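Long-range contacts in 2-hydroxyethylphosphonate dioxygenase (Streptomyces viridochromogenes, PDB 4YAR), which converts 2-hydroxyethylphosphonate and oxygen to hydroxymethylphosphonate and formate with an iron(II) cofactor, a step in making the antibiotic bialaphos: residues E362-T366 and V378-P382; T72-A78 and D383-G389; D259-L264 and V275-L279; Y197-N202 and P332-G336. The protein carries 1 engineered substitution. All blocks are in the same frame, centred on the assembly; numbering follows the deposited sequence.

Contact 1: E362-T366 and V378-P382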
loop_
_atom_site.group_PDB
_atom_site.type_symbol
_atom_site.label_atom_id
_atom_site.label_comp_id
_atom_site.label_asym_id
_atom_site.label_seq_id
_atom_site.Cartn_x
_atom_site.Cartn_y
_atom_site.Cartn_z
ATOM N N GLU A 362 -0.141 6.403 23.787
ATOM C CA GLU A 362 -0.521 6.815 25.135
ATOM C C GLU A 362 -1.757 6.094 25.577
ATOM O O GLU A 362 -2.732 5.996 24.837
ATOM C CB GLU A 362 -0.815 8.290 25.185
ATOM C CG GLU A 362 -0.716 8.889 26.578
ATOM C CD GLU A 362 -1.276 10.289 26.565
ATOM O OE1 GLU A 362 -0.516 11.208 26.173
ATOM O OE2 GLU A 362 -2.468 10.449 26.896
ATOM N N GLY A 363 -1.752 5.649 26.839
ATOM C CA GLY A 363 -2.957 5.108 27.452
ATOM C C GLY A 363 -3.038 3.604 27.370
ATOM O O GLY A 363 -2.257 2.898 26.654
ATOM N N ARG A 364 -3.989 3.053 28.100
ATOM C CA ARG A 364 -4.269 1.607 28.002
ATOM C C ARG A 364 -5.581 1.624 27.234
ATOM O O ARG A 364 -6.633 1.998 27.806
ATOM C CB ARG A 364 -4.444 0.890 29.366
ATOM C CG ARG A 364 -4.785 -0.584 29.193
ATOM C CD ARG A 364 -4.843 -1.428 30.459
ATOM N NE ARG A 364 -3.547 -1.621 31.090
ATOM C CZ ARG A 364 -3.178 -1.129 32.277
ATOM N NH1 ARG A 364 -4.007 -0.382 33.008
ATOM N NH2 ARG A 364 -1.966 -1.409 32.751
ATOM N N LEU A 365 -5.481 1.309 25.942
ATOM C CA LEU A 365 -6.599 1.333 24.997
ATOM C C LEU A 365 -7.130 -0.063 24.695
ATOM O O LEU A 365 -6.395 -1.084 24.742
ATOM C CB LEU A 365 -6.209 2.037 23.685
ATOM C CG LEU A 365 -5.713 3.508 23.741
ATOM C CD1 LEU A 365 -5.443 4.105 22.340
ATOM C CD2 LEU A 365 -6.724 4.360 24.501
ATOM N N THR A 366 -8.426 -0.084 24.394
ATOM C CA THR A 366 -9.089 -1.287 24.025
ATOM C C THR A 366 -9.537 -1.252 22.563
ATOM O O THR A 366 -10.198 -0.331 22.136
ATOM C CB THR A 366 -10.260 -1.634 24.985
ATOM O OG1 THR A 366 -9.719 -1.955 26.268
ATOM C CG2 THR A 366 -10.971 -2.842 24.467
ATOM N N VAL A 378 -8.985 -6.640 22.552
ATOM C CA VAL A 378 -7.648 -6.725 23.169
ATOM C C VAL A 378 -7.281 -5.372 23.800
ATOM O O VAL A 378 -7.676 -4.284 23.321
ATOM C CB VAL A 378 -6.603 -7.253 22.163
ATOM C CG1 VAL A 378 -6.352 -6.276 21.051
ATOM C CG2 VAL A 378 -5.276 -7.610 22.833
ATOM N N GLU A 379 -6.596 -5.414 24.943
ATOM C CA GLU A 379 -6.104 -4.205 25.628
ATOM C C GLU A 379 -4.627 -4.013 25.293
ATOM O O GLU A 379 -3.845 -4.985 25.342
ATOM C CB GLU A 379 -6.220 -4.300 27.144
ATOM C CG GLU A 379 -7.640 -4.361 27.655
ATOM C CD GLU A 379 -7.731 -4.291 29.205
ATOM O OE1 GLU A 379 -6.794 -3.754 29.862
ATOM O OE2 GLU A 379 -8.746 -4.779 29.764
ATOM N N LEU A 380 -4.319 -2.807 24.827
ATOM C CA LEU A 380 -2.961 -2.433 24.397
ATOM C C LEU A 380 -2.466 -1.165 25.097
ATOM O O LEU A 380 -3.153 -0.138 25.187
ATOM C CB LEU A 380 -2.900 -2.321 22.864
ATOM C CG LEU A 380 -3.265 -3.535 22.003
ATOM C CD1 LEU A 380 -3.465 -3.098 20.555
ATOM C CD2 LEU A 380 -2.197 -4.617 22.032
ATOM N N GLU A 381 -1.245 -1.226 25.569
ATOM C CA GLU A 381 -0.539 -0.109 26.179
ATOM C C GLU A 381 0.417 0.522 25.135
ATOM O O GLU A 381 0.591 -0.031 24.032
ATOM C CB GLU A 381 0.258 -0.624 27.392
ATOM C CG GLU A 381 -0.613 -1.062 28.535
ATOM C CD GLU A 381 0.202 -1.621 29.700
ATOM O OE1 GLU A 381 0.709 -0.823 30.489
ATOM O OE2 GLU A 381 0.361 -2.846 29.788
ATOM N N PRO A 382 1.095 1.640 25.499
ATOM C CA PRO A 382 2.029 2.229 24.541
ATOM C C PRO A 382 3.043 1.306 24.024
ATOM O O PRO A 382 3.614 0.488 24.777
ATOM C CB PRO A 382 2.648 3.406 25.307
ATOM C CG PRO A 382 1.582 3.780 26.325
ATOM C CD PRO A 382 0.964 2.475 26.723
#
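The carbonyl oxygen of L365 is held by two groups of the partner strand: L380 N donates to it at 2.7 Å with an almost straight N-H...O angle of 173°, and the CA of E379 approaches L365 O at 3.3 Å. This is the open end of a beta hairpin built from strands 365-371 and 374-380, and it illustrates how one hydrogen-bonded antiparallel pair fixes the register. The return bond, from L365 N to L380 O, measures 2.8 Å. The L365 and L380 side chains turn to the same face, where they pack on V360 and W396, while T366 and E379, a non-hydrogen-bonded pair, share the other.

R364 supplies the charged fringe. With CG anti to the backbone N (chi1 178°), its chain runs out straight until it bends at chi3, which lays it beside E381, both pointing the same way. NH2 of R364 makes a long salt bridge of 3.6 Å to OE1 of E381, the two flat groups being inclined by 54°. E379 draws in closest at the aliphatic part, its OE1 lying 3.1 Å from R364 CD. G363 adopts backbone angles that call for glycine, and its O receives the CA-H of E381 and lies 3.2 Å from CD of P382.

Contact 2: T72-A78 and D383-G389. With CD (cadmium ion), chain D.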
loop_
_atom_site.group_PDB
_atom_site.type_symbol
_atom_site.label_atom_id
_atom_site.label_comp_id
_atom_site.label_asym_id
_atom_site.label_seq_id
_atom_site.Cartn_x
_atom_site.Cartn_y
_atom_site.Cartn_z
ATOM N N THR A 72 -8.677 -11.493 10.627
ATOM C CA THR A 72 -9.372 -10.231 10.804
ATOM C C THR A 72 -8.432 -9.243 11.513
ATOM O O THR A 72 -8.239 -8.132 11.049
ATOM C CB THR A 72 -10.652 -10.387 11.648
ATOM O OG1 THR A 72 -10.298 -10.998 12.907
ATOM C CG2 THR A 72 -11.603 -11.282 10.947
ATOM N N VAL A 73 -7.940 -9.618 12.684
ATOM C CA VAL A 73 -7.124 -8.738 13.525
ATOM C C VAL A 73 -5.954 -9.539 14.049
ATOM O O VAL A 73 -6.122 -10.692 14.442
ATOM C CB VAL A 73 -7.872 -8.106 14.666
ATOM C CG1 VAL A 73 -6.926 -7.379 15.673
ATOM C CG2 VAL A 73 -8.878 -7.131 14.115
ATOM N N VAL A 74 -4.762 -8.916 14.029
ATOM C CA VAL A 74 -3.539 -9.487 14.628
ATOM C C VAL A 74 -3.051 -8.406 15.581
ATOM O O VAL A 74 -3.158 -7.206 15.252
ATOM C CB VAL A 74 -2.468 -9.702 13.539
ATOM C CG1 VAL A 74 -1.145 -10.071 14.182
ATOM C CG2 VAL A 74 -2.977 -10.791 12.580
ATOM N N HIS A 75 -2.576 -8.783 16.765
ATOM C CA HIS A 75 -2.102 -7.793 17.752
ATOM C C HIS A 75 -0.796 -8.260 18.421
ATOM O O HIS A 75 -0.432 -9.449 18.343
ATOM C CB HIS A 75 -3.190 -7.470 18.751
ATOM C CG HIS A 75 -3.782 -8.686 19.372
ATOM N ND1 HIS A 75 -3.139 -9.401 20.361
ATOM C CD2 HIS A 75 -4.955 -9.319 19.137
ATOM C CE1 HIS A 75 -3.887 -10.440 20.698
ATOM N NE2 HIS A 75 -4.977 -10.425 19.953
ATOM N N LYS A 76 -0.053 -7.315 18.992
ATOM C CA LYS A 76 1.288 -7.546 19.505
ATOM C C LYS A 76 1.480 -6.662 20.695
ATOM O O LYS A 76 1.262 -5.449 20.614
ATOM C CB LYS A 76 2.353 -7.205 18.446
ATOM C CG LYS A 76 3.761 -7.597 18.856
ATOM C CD LYS A 76 4.677 -7.503 17.655
ATOM C CE LYS A 76 6.073 -7.963 17.964
ATOM N NZ LYS A 76 6.819 -8.105 16.685
ATOM N N SER A 77 1.878 -7.231 21.832
ATOM C CA SER A 77 1.829 -6.442 23.060
ATOM C C SER A 77 3.095 -5.580 23.101
ATOM O O SER A 77 3.976 -5.772 22.325
ATOM C CB SER A 77 1.787 -7.347 24.282
ATOM O OG SER A 77 3.061 -8.015 24.354
ATOM N N ALA A 78 3.106 -4.577 23.961
ATOM C CA ALA A 78 4.270 -3.731 24.148
ATOM C C ALA A 78 5.435 -4.624 24.513
ATOM O O ALA A 78 6.531 -4.399 24.032
ATOM C CB ALA A 78 4.001 -2.684 25.207
ATOM N N ASP A 383 3.273 1.402 22.722
ATOM C CA ASP A 383 4.058 0.425 21.945
ATOM C C ASP A 383 3.347 -0.897 21.544
ATOM O O ASP A 383 3.827 -1.612 20.638
ATOM C CB ASP A 383 5.407 0.087 22.555
ATOM C CG ASP A 383 6.363 1.294 22.648
ATOM O OD1 ASP A 383 6.155 2.354 21.969
ATOM O OD2 ASP A 383 7.307 1.223 23.484
ATOM N N GLY A 384 2.253 -1.242 22.197
ATOM C CA GLY A 384 1.330 -2.223 21.641
ATOM C C GLY A 384 0.786 -1.815 20.291
ATOM O O GLY A 384 0.610 -0.585 20.024
ATOM N N SER A 385 0.465 -2.817 19.466
ATOM C CA SER A 385 0.022 -2.524 18.104
ATOM C C SER A 385 -0.957 -3.558 17.620
ATOM O O SER A 385 -1.047 -4.674 18.194
ATOM C CB SER A 385 1.242 -2.494 17.173
ATOM O OG SER A 385 1.962 -3.705 17.245
ATOM N N ALA A 386 -1.651 -3.207 16.536
ATOM C CA ALA A 386 -2.525 -4.099 15.855
ATOM C C ALA A 386 -2.571 -3.907 14.340
ATOM O O ALA A 386 -2.157 -2.851 13.817
ATOM C CB ALA A 386 -3.899 -3.957 16.429
ATOM N N TRP A 387 -3.139 -4.914 13.660
ATOM C CA TRP A 387 -3.386 -4.876 12.201
ATOM C C TRP A 387 -4.819 -5.200 11.971
ATOM O O TRP A 387 -5.294 -6.103 12.611
ATOM C CB TRP A 387 -2.511 -5.878 11.508
ATOM C CG TRP A 387 -2.827 -6.113 10.099
ATOM C CD1 TRP A 387 -2.324 -5.430 9.033
ATOM C CD2 TRP A 387 -3.704 -7.100 9.547
ATOM N NE1 TRP A 387 -2.821 -5.911 7.887
ATOM C CE2 TRP A 387 -3.677 -6.939 8.163
ATOM C CE3 TRP A 387 -4.529 -8.098 10.091
ATOM C CZ2 TRP A 387 -4.415 -7.776 7.302
ATOM C CZ3 TRP A 387 -5.283 -8.885 9.230
ATOM C CH2 TRP A 387 -5.182 -8.719 7.868
ATOM N N THR A 388 -5.503 -4.496 11.082
ATOM C CA THR A 388 -6.881 -4.872 10.714
ATOM C C THR A 388 -6.927 -5.185 9.222
ATOM O O THR A 388 -6.338 -4.416 8.467
ATOM C CB THR A 388 -7.890 -3.812 11.086
ATOM O OG1 THR A 388 -7.649 -2.599 10.418
ATOM C CG2 THR A 388 -7.820 -3.483 12.649
ATOM N N GLY A 389 -7.592 -6.289 8.818
ATOM C CA GLY A 389 -7.809 -6.623 7.415
ATOM C C GLY A 389 -8.789 -5.614 6.789
ATOM O O GLY A 389 -9.435 -4.831 7.497
HETATM CD CD CD D . -6.004 -12.694 20.248
HETATM O O HOH W 1 3.523 -3.929 19.353
#
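W387 and V74 are a hydrogen-bonded pair where strand 73-76, at the edge of a seven-stranded sheet of the cupin fold, runs antiparallel to strand 385-388. The indole is worth following outward. Its CB sits 4.0 Å from V74 O. A chi1 of 169° turns CG away from the residue's own amide nitrogen and lays the ring along the strand toward T72 O. CE3 then meets V74 CG2 at 4.0 Å, and CZ3 reaches T72 O at 3.6 Å, while one face of the ring carries the backbone N of G389 near its rim. NE1, at the opposite edge, is bonded to E355 OE1, and H357 packs edge-to-face.

On the other face of the sheet, beside A386, the H75 ring presents NE2 to a cadmium ion at 2.5 Å, the metal lying in the ring plane. K76 extends away to T100 O. Near the strand end, S385 OG donates to a water at 2.6 Å, which in turn donates hydrogen bonds to D383 O at 2.7 Å and K76 O at 3.0 Å. Since A102 N is hydrogen-bonded to the same hydroxyl, the implied chain is directional: amide to serine to water to two carbonyls, each proton with an assigned place.

Contact 3: D259-L264 and V275-L279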
loop_
_atom_site.group_PDB
_atom_site.type_symbol
_atom_site.label_atom_id
_atom_site.label_comp_id
_atom_site.label_asym_id
_atom_site.label_seq_id
_atom_site.Cartn_x
_atom_site.Cartn_y
_atom_site.Cartn_z
ATOM N N ASP A 259 -9.693 19.098 -33.092
ATOM C CA ASP A 259 -10.265 18.949 -31.757
ATOM C C ASP A 259 -9.461 17.851 -30.973
ATOM O O ASP A 259 -9.224 18.007 -29.776
ATOM C CB ASP A 259 -11.770 18.600 -31.818
ATOM C CG ASP A 259 -12.688 19.751 -32.400
ATOM O OD1 ASP A 259 -12.228 20.851 -32.740
ATOM O OD2 ASP A 259 -13.902 19.525 -32.505
ATOM N N LEU A 260 -9.017 16.783 -31.627
ATOM C CA LEU A 260 -8.118 15.802 -30.935
ATOM C C LEU A 260 -6.825 16.422 -30.484
ATOM O O LEU A 260 -6.468 16.283 -29.344
ATOM C CB LEU A 260 -7.895 14.561 -31.798
ATOM C CG LEU A 260 -7.040 13.476 -31.191
ATOM C CD1 LEU A 260 -7.607 12.997 -29.857
ATOM C CD2 LEU A 260 -6.941 12.324 -32.165
ATOM N N GLU A 261 -6.146 17.182 -31.354
ATOM C CA GLU A 261 -4.920 17.888 -30.962
ATOM C C GLU A 261 -5.152 18.881 -29.819
ATOM O O GLU A 261 -4.350 18.972 -28.872
ATOM C CB GLU A 261 -4.286 18.604 -32.166
ATOM C CG GLU A 261 -3.896 17.664 -33.319
ATOM C CD GLU A 261 -2.899 16.582 -32.910
ATOM O OE1 GLU A 261 -1.817 16.930 -32.385
ATOM O OE2 GLU A 261 -3.207 15.377 -33.113
ATOM N N ALA A 262 -6.263 19.587 -29.868
ATOM C CA ALA A 262 -6.572 20.577 -28.815
ATOM C C ALA A 262 -6.792 19.862 -27.490
ATOM O O ALA A 262 -6.319 20.316 -26.455
ATOM C CB ALA A 262 -7.805 21.362 -29.181
ATOM N N ALA A 263 -7.486 18.718 -27.557
ATOM C CA ALA A 263 -7.722 17.890 -26.351
ATOM C C ALA A 263 -6.472 17.332 -25.701
ATOM O O ALA A 263 -6.391 17.294 -24.449
ATOM C CB ALA A 263 -8.674 16.758 -26.691
ATOM N N LEU A 264 -5.479 16.965 -26.518
ATOM C CA LEU A 264 -4.221 16.449 -26.006
ATOM C C LEU A 264 -3.394 17.560 -25.378
ATOM O O LEU A 264 -2.665 17.279 -24.477
ATOM C CB LEU A 264 -3.431 15.639 -27.088
ATOM C CG LEU A 264 -4.231 14.478 -27.674
ATOM C CD1 LEU A 264 -3.598 13.992 -28.985
ATOM C CD2 LEU A 264 -4.318 13.362 -26.634
ATOM N N VAL A 275 -13.783 15.142 -25.751
ATOM C CA VAL A 275 -13.129 14.548 -26.928
ATOM C C VAL A 275 -12.524 13.170 -26.525
ATOM O O VAL A 275 -12.706 12.185 -27.212
ATOM C CB VAL A 275 -12.007 15.441 -27.489
ATOM C CG1 VAL A 275 -11.119 14.723 -28.479
ATOM C CG2 VAL A 275 -12.581 16.689 -28.184
ATOM N N LEU A 276 -11.773 13.144 -25.425
ATOM C CA LEU A 276 -11.113 11.898 -25.020
ATOM C C LEU A 276 -12.101 10.804 -24.643
ATOM O O LEU A 276 -11.869 9.640 -24.933
ATOM C CB LEU A 276 -10.099 12.144 -23.942
ATOM C CG LEU A 276 -8.987 13.090 -24.400
ATOM C CD1 LEU A 276 -8.085 13.389 -23.232
ATOM C CD2 LEU A 276 -8.138 12.537 -25.568
ATOM N N ARG A 277 -13.210 11.208 -24.047
ATOM C CA ARG A 277 -14.243 10.282 -23.681
ATOM C C ARG A 277 -14.918 9.704 -24.914
ATOM O O ARG A 277 -15.198 8.525 -24.953
ATOM C CB ARG A 277 -15.285 10.906 -22.794
ATOM C CG ARG A 277 -16.199 9.843 -22.189
ATOM C CD ARG A 277 -16.764 10.333 -20.868
ATOM N NE ARG A 277 -17.435 9.273 -20.141
ATOM C CZ ARG A 277 -18.428 9.481 -19.272
ATOM N NH1 ARG A 277 -18.876 10.721 -19.002
ATOM N NH2 ARG A 277 -18.988 8.430 -18.686
ATOM N N THR A 278 -15.169 10.549 -25.900
ATOM C CA THR A 278 -15.804 10.141 -27.135
ATOM C C THR A 278 -14.864 9.167 -27.899
ATOM O O THR A 278 -15.308 8.124 -28.409
ATOM C CB THR A 278 -16.043 11.343 -28.008
ATOM O OG1 THR A 278 -16.995 12.199 -27.368
ATOM C CG2 THR A 278 -16.550 10.864 -29.322
ATOM N N LEU A 279 -13.570 9.498 -27.914
ATOM C CA LEU A 279 -12.593 8.569 -28.476
ATOM C C LEU A 279 -12.522 7.238 -27.736
ATOM O O LEU A 279 -12.505 6.152 -28.353
ATOM C CB LEU A 279 -11.196 9.182 -28.459
ATOM C CG LEU A 279 -10.545 9.392 -29.805
ATOM C CD1 LEU A 279 -11.100 10.650 -30.446
ATOM C CD2 LEU A 279 -9.059 9.556 -29.591
#
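A263 and V275 make the tight centre of a packing between two helices of a Cro/C1-type helix-turn-helix domain, the second of two in this protein. Helix 257-265, which ends the predicted DNA-binding motif, meets helix 270-283 at a steep angle: the axes of the two short segments pass 10.2 Å apart and are inclined by 116°. Small against branched is the principle at work. The methyl CB of A263 points toward the partner helix and lies 3.6 Å from V275 CG1, so the valine can settle against the backbone of its neighbour, with CG2 at 3.9 Å from D259 O, an oxygen already bonded to A263 N within its own helix.

A second close spot lies one turn farther along helix 270-283, where CD1 of L260 meets CD2 of L279 at 3.7 Å, the two side chains crossing at about a right angle. L235 of helix 231-241 touches L260, L264 and L279, closing the hydrophobic core.

Within the core the fit is wider between L264 and L276, whose CD2 methyls are 4.1 Å apart, although L276 is itself buried and also packs on A263 and L260. The side facing solvent is the flank at D259, a residue that is partly exposed. Back at this margin, CB of D259 comes no nearer than 4.2 Å to V275 CG2.

Contact 4: Y197-N202 and P332-G336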
loop_
_atom_site.group_PDB
_atom_site.type_symbol
_atom_site.label_atom_id
_atom_site.label_comp_id
_atom_site.label_asym_id
_atom_site.label_seq_id
_atom_site.Cartn_x
_atom_site.Cartn_y
_atom_site.Cartn_z
ATOM N N TYR A 197 6.761 3.563 8.035
ATOM C CA TYR A 197 5.643 2.783 7.548
ATOM C C TYR A 197 5.640 2.731 6.003
ATOM O O TYR A 197 5.365 3.751 5.353
ATOM C CB TYR A 197 4.318 3.399 7.985
ATOM C CG TYR A 197 3.116 2.544 7.590
ATOM C CD1 TYR A 197 2.804 1.403 8.304
ATOM C CD2 TYR A 197 2.322 2.880 6.511
ATOM C CE1 TYR A 197 1.748 0.595 7.945
ATOM C CE2 TYR A 197 1.235 2.109 6.129
ATOM C CZ TYR A 197 0.933 0.956 6.862
ATOM O OH TYR A 197 -0.134 0.200 6.463
ATOM N N THR A 198 5.926 1.554 5.477
ATOM C CA THR A 198 5.983 1.376 4.028
ATOM C C THR A 198 4.633 0.866 3.487
ATOM O O THR A 198 3.816 0.299 4.178
ATOM C CB THR A 198 7.059 0.388 3.664
ATOM O OG1 THR A 198 6.635 -0.885 4.160
ATOM C CG2 THR A 198 8.442 0.755 4.226
ATOM N N ALA A 199 4.322 1.214 2.269
ATOM C CA ALA A 199 3.154 0.600 1.630
ATOM C C ALA A 199 3.731 -0.298 0.566
ATOM O O ALA A 199 4.844 -0.072 0.133
ATOM C CB ALA A 199 2.299 1.679 0.997
ATOM N N GLN A 200 2.900 -1.203 0.051
ATOM C CA GLN A 200 3.222 -1.954 -1.192
ATOM C C GLN A 200 3.487 -1.014 -2.321
ATOM O O GLN A 200 2.836 -0.001 -2.469
ATOM C CB GLN A 200 2.084 -2.940 -1.554
ATOM C CG GLN A 200 0.891 -2.368 -2.367
ATOM C CD GLN A 200 0.081 -1.229 -1.700
ATOM O OE1 GLN A 200 0.039 -1.069 -0.455
ATOM N NE2 GLN A 200 -0.622 -0.458 -2.542
ATOM N N SER A 201 4.475 -1.329 -3.146
ATOM C CA SER A 201 4.720 -0.579 -4.360
ATOM C C SER A 201 3.733 -1.097 -5.413
ATOM O O SER A 201 3.636 -2.270 -5.684
ATOM C CB SER A 201 6.124 -0.784 -4.883
ATOM O OG SER A 201 6.250 -0.183 -6.135
ATOM N N ASN A 202 2.992 -0.209 -6.011
ATOM C CA ASN A 202 2.051 -0.636 -7.022
ATOM C C ASN A 202 2.677 -0.878 -8.370
ATOM O O ASN A 202 1.961 -1.271 -9.285
ATOM C CB ASN A 202 0.902 0.411 -7.182
ATOM C CG ASN A 202 -0.031 0.418 -5.978
ATOM O OD1 ASN A 202 -0.375 -0.635 -5.466
ATOM N ND2 ASN A 202 -0.460 1.590 -5.542
ATOM N N PRO A 332 -1.861 7.267 -3.477
ATOM C CA PRO A 332 -3.179 7.215 -2.832
ATOM C C PRO A 332 -3.430 6.101 -1.849
ATOM O O PRO A 332 -4.387 6.197 -1.056
ATOM C CB PRO A 332 -4.142 7.048 -3.999
ATOM C CG PRO A 332 -3.362 7.419 -5.210
ATOM C CD PRO A 332 -1.955 7.096 -4.921
ATOM N N ASP A 333 -2.683 5.024 -1.913
ATOM C CA ASP A 333 -2.922 3.881 -1.020
ATOM C C ASP A 333 -2.117 3.933 0.316
ATOM O O ASP A 333 -2.243 3.007 1.107
ATOM C CB ASP A 333 -2.554 2.607 -1.702
ATOM C CG ASP A 333 -3.397 2.324 -2.988
ATOM O OD1 ASP A 333 -4.483 2.855 -3.151
ATOM O OD2 ASP A 333 -2.917 1.552 -3.836
ATOM N N LEU A 334 -1.325 4.988 0.518
ATOM C CA LEU A 334 -0.513 5.237 1.736
ATOM C C LEU A 334 -1.120 6.351 2.599
ATOM O O LEU A 334 -1.283 7.496 2.157
ATOM C CB LEU A 334 0.908 5.574 1.288
ATOM C CG LEU A 334 1.976 5.903 2.337
ATOM C CD1 LEU A 334 2.073 4.747 3.320
ATOM C CD2 LEU A 334 3.341 6.145 1.671
ATOM N N VAL A 335 -1.530 6.038 3.829
ATOM C CA VAL A 335 -2.251 7.034 4.580
ATOM C C VAL A 335 -1.686 6.980 5.992
ATOM O O VAL A 335 -1.275 5.876 6.487
ATOM C CB VAL A 335 -3.790 6.742 4.620
ATOM C CG1 VAL A 335 -4.477 7.661 5.555
ATOM C CG2 VAL A 335 -4.451 6.879 3.233
ATOM N N GLY A 336 -1.718 8.120 6.657
ATOM C CA GLY A 336 -1.318 8.201 8.112
ATOM C C GLY A 336 -2.088 9.222 8.848
ATOM O O GLY A 336 -2.213 10.344 8.358
#
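D333 opens the contact by extending its carboxylate to N202, whose ND2 donates to D333 OD2 over 3.0 Å with an N-H...O angle of 155°. The donor comes from above the carboxylate plane, and the amide and carboxylate planes are 84° apart. Q200 helps position that amide: its NE2 gives N202 OD1 a hydrogen bond of 2.9 Å, almost straight at 171°, and the same NE2 lies 3.3 Å from D333 OD2. The other ends are anchored too, Q200 OE1 by G408 N and D333 OD1 by the backbone N of Y413. A network of amides around one acid, beside the start of helix 413-420, would be expected to favour its ionised form.

L334 follows and changes the character from polar to apolar. Its side chain leaves the backbone on the side opposite its own amide nitrogen, which carries CD1 into the corner between Y197 and A199. This methyl lies 3.7 Å from Y197 CD2, at the edge of the ring and near its plane, and 3.9 Å from A199 CB. The phenol hydroxyl of Y197 is bonded to S407 OG, and F405 stacks on the ring.

From V335 the segment becomes strand, bonded through its backbone to G406, and at G336 to M325. The contact thus lies where strand 192-198 of one sheet and strand 335-343 of another come together, with strand 400-407 beside both and helix 413-420 against P332 and N202.

How the contacts relate
Contacts 1 and 2 touch, their centres about 11 Å apart, and their second segments are consecutive: strand 374-380 of a three-stranded sheet passes through a short turn into strand 385-388 of the seven-stranded sheet, with L380 packed on S385 and K76. Contact 4 lies about 3 Å from the centre of the chain in space, about 18 Å from contact 2, and reaches the same seven-stranded sheet through strand 335-343. Contact 3 stands apart in a helical domain, about 33 Å from contact 4 and 55 Å from contact 1, centre to centre. Along the chain contact 2 encloses all the others and contact 4 encloses contact 3, an insertion; strand 385-388 returns to pair with early strand 73-76.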